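Local coordinates for protein aminotransferase, classes I and II (Silicibacter pomeroyi DSS-3, PDB 3H14) that probably transfers amino groups between L-aspartate and 2-oxoglutarate with the help of pyridoxal 5'-phosphate, at residues 201-206 and 312-317. Residues are numbered along the deposited sequence; the frame is centred on the assembly and turned at random.
Sequences EIYHGI and GAFYVY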
loop_
_atom_site.group_PDB
_atom_site.type_symbol
_atom_site.label_atom_id
_atom_site.label_comp_id
_atom_site.label_asym_id
_atom_site.label_seq_id
_atom_site.Cartn_x
_atom_site.Cartn_y
_atom_site.Cartn_z
ATOM N N GLU A 201 6.976 -2.881 1.434
ATOM C CA GLU A 201 6.624 -3.707 2.583
ATOM C C GLU A 201 5.728 -2.885 3.531
ATOM O O GLU A 201 5.589 -3.193 4.715
ATOM C CB GLU A 201 7.899 -4.245 3.242
ATOM C CG GLU A 201 8.731 -5.033 2.207
ATOM C CD GLU A 201 9.906 -5.855 2.721
ATOM O OE1 GLU A 201 10.272 -5.801 3.934
ATOM O OE2 GLU A 201 10.489 -6.559 1.848
ATOM N N ILE A 202 5.088 -1.866 2.958
ATOM C CA ILE A 202 4.288 -0.886 3.706
ATOM C C ILE A 202 3.178 -1.546 4.538
ATOM O O ILE A 202 2.883 -1.107 5.650
ATOM C CB ILE A 202 3.778 0.213 2.707
ATOM C CG1 ILE A 202 4.974 1.126 2.391
ATOM C CG2 ILE A 202 2.536 1.071 3.228
ATOM C CD1 ILE A 202 4.811 2.010 1.204
ATOM N N TYR A 203 2.609 -2.637 4.044
ATOM C CA TYR A 203 1.507 -3.299 4.784
ATOM C C TYR A 203 1.952 -4.441 5.700
ATOM O O TYR A 203 1.102 -5.064 6.341
ATOM C CB TYR A 203 0.403 -3.805 3.813
ATOM C CG TYR A 203 -0.382 -2.696 3.178
ATOM C CD1 TYR A 203 -1.511 -2.170 3.818
ATOM C CD2 TYR A 203 -0.003 -2.156 1.947
ATOM C CE1 TYR A 203 -2.232 -1.128 3.249
ATOM C CE2 TYR A 203 -0.718 -1.129 1.373
ATOM C CZ TYR A 203 -1.835 -0.620 2.045
ATOM O OH TYR A 203 -2.567 0.382 1.504
ATOM N N HIS A 204 3.257 -4.720 5.786
ATOM C CA HIS A 204 3.762 -5.654 6.811
ATOM C C HIS A 204 3.225 -5.333 8.211
ATOM O O HIS A 204 3.167 -4.190 8.607
ATOM C CB HIS A 204 5.292 -5.689 6.840
ATOM C CG HIS A 204 5.885 -6.431 5.684
ATOM N ND1 HIS A 204 7.097 -7.078 5.750
ATOM C CD2 HIS A 204 5.408 -6.647 4.434
ATOM C CE1 HIS A 204 7.352 -7.642 4.577
ATOM N NE2 HIS A 204 6.345 -7.392 3.761
ATOM N N GLY A 205 2.872 -6.373 8.963
ATOM C CA GLY A 205 2.171 -6.236 10.221
ATOM C C GLY A 205 0.689 -6.578 10.089
ATOM O O GLY A 205 0.104 -7.183 10.991
ATOM N N ILE A 206 0.073 -6.177 8.969
ATOM C CA ILE A 206 -1.336 -6.468 8.695
ATOM C C ILE A 206 -1.472 -7.781 7.906
ATOM O O ILE A 206 -1.604 -7.833 6.647
ATOM C CB ILE A 206 -2.056 -5.291 7.976
ATOM C CG1 ILE A 206 -1.938 -4.030 8.830
ATOM C CG2 ILE A 206 -3.559 -5.641 7.779
ATOM C CD1 ILE A 206 -2.505 -2.772 8.184
ATOM N N GLY A 312 -3.318 -10.449 2.997
ATOM C CA GLY A 312 -2.832 -9.438 3.942
ATOM C C GLY A 312 -3.420 -8.078 3.595
ATOM O O GLY A 312 -4.301 -7.963 2.729
ATOM N N ALA A 313 -2.985 -7.030 4.296
ATOM C CA ALA A 313 -3.641 -5.709 4.182
ATOM C C ALA A 313 -5.143 -5.792 4.535
ATOM O O ALA A 313 -5.569 -6.723 5.229
ATOM C CB ALA A 313 -3.458 -5.108 2.782
ATOM N N PHE A 314 -5.934 -4.825 4.069
ATOM C CA PHE A 314 -7.378 -4.787 4.390
ATOM C C PHE A 314 -8.237 -4.439 3.173
ATOM O O PHE A 314 -9.116 -3.569 3.222
ATOM C CB PHE A 314 -7.656 -3.821 5.548
ATOM C CG PHE A 314 -6.853 -2.530 5.494
ATOM C CD1 PHE A 314 -6.907 -1.708 4.410
ATOM C CD2 PHE A 314 -6.095 -2.120 6.589
ATOM C CE1 PHE A 314 -6.206 -0.519 4.378
ATOM C CE2 PHE A 314 -5.378 -0.929 6.561
ATOM C CZ PHE A 314 -5.419 -0.147 5.457
ATOM N N TYR A 315 -7.966 -5.138 2.080
ATOM C CA TYR A 315 -8.627 -4.949 0.815
ATOM C C TYR A 315 -9.190 -6.260 0.292
ATOM O O TYR A 315 -8.620 -7.349 0.530
ATOM C CB TYR A 315 -7.631 -4.442 -0.231
ATOM C CG TYR A 315 -6.942 -3.154 0.145
ATOM C CD1 TYR A 315 -7.694 -2.026 0.406
ATOM C CD2 TYR A 315 -5.550 -3.063 0.233
ATOM C CE1 TYR A 315 -7.095 -0.834 0.783
ATOM C CE2 TYR A 315 -4.942 -1.868 0.598
ATOM C CZ TYR A 315 -5.723 -0.762 0.858
ATOM O OH TYR A 315 -5.183 0.447 1.214
ATOM N N VAL A 316 -10.276 -6.136 -0.463
ATOM C CA VAL A 316 -10.762 -7.229 -1.308
ATOM C C VAL A 316 -10.907 -6.681 -2.710
ATOM O O VAL A 316 -11.559 -5.673 -2.904
ATOM C CB VAL A 316 -12.147 -7.803 -0.829
ATOM C CG1 VAL A 316 -12.592 -8.921 -1.773
ATOM C CG2 VAL A 316 -12.066 -8.318 0.569
ATOM N N TYR A 317 -10.282 -7.362 -3.686
ATOM C CA TYR A 317 -10.276 -6.975 -5.059
ATOM C C TYR A 317 -11.131 -7.972 -5.832
ATOM O O TYR A 317 -10.819 -9.188 -5.832
ATOM C CB TYR A 317 -8.848 -7.048 -5.596
ATOM C CG TYR A 317 -8.675 -6.440 -6.937
ATOM C CD1 TYR A 317 -8.894 -5.095 -7.120
ATOM C CD2 TYR A 317 -8.220 -7.185 -8.022
ATOM C CE1 TYR A 317 -8.727 -4.522 -8.310
ATOM C CE2 TYR A 317 -8.027 -6.611 -9.242
ATOM C CZ TYR A 317 -8.284 -5.272 -9.382
ATOM O OH TYR A 317 -8.104 -4.629 -10.579
#
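Y203 reaches from the loop after strand 196-200 to three consecutive side chains of 312-317, and across the contact its hydroxyl bonds that of Y315: Y203 OH lies 2.6 Å from Y315 OH, a short hydrogen bond in which either may be the donor. Y203 OH sits near the plane of the Y315 ring, at its edge.

The aromatic contacts are both edge-to-face, but Y203 plays opposite parts in them. Its own edge points at the face of F314 with the planes nearly perpendicular (88°), Y203 CE1 lying 4.0 Å from F314 CZ, while Y315 turns its edge, offset, to the face of Y203, CE2 of Y315 lying 3.6 Å from CZ of Y203. Y203 CB points at 312-317, and with CG anti to the carbonyl carbon (chi1 -70°) the ring runs on past A313 CB, where its hydroxyl meets Y315. A phenylalanine in its place would probably keep much of this ring packing but leave the Y315 hydroxyl without its mate.

The apolar contacts are smaller: A313 CB meets Y203 CD1 at 3.7 Å, and I206 CD1 comes within 3.8 Å of F314 CE2. Helix 278-302 backs this patch through Y288, which touches both I206 and F314.

One backbone bond joins the two chain segments, A313 N to I206 O at 2.8 Å, bent at the hydrogen (145°).

Together Y203, F314 and Y315 form a buried aromatic cluster, consistent with the junction of large and small domains in fold-type I aminotransferases; Y203 also touches K230, by its sequence context probably the lysine that binds pyridoxal phosphate, and the cluster probably borders the cofactor pocket.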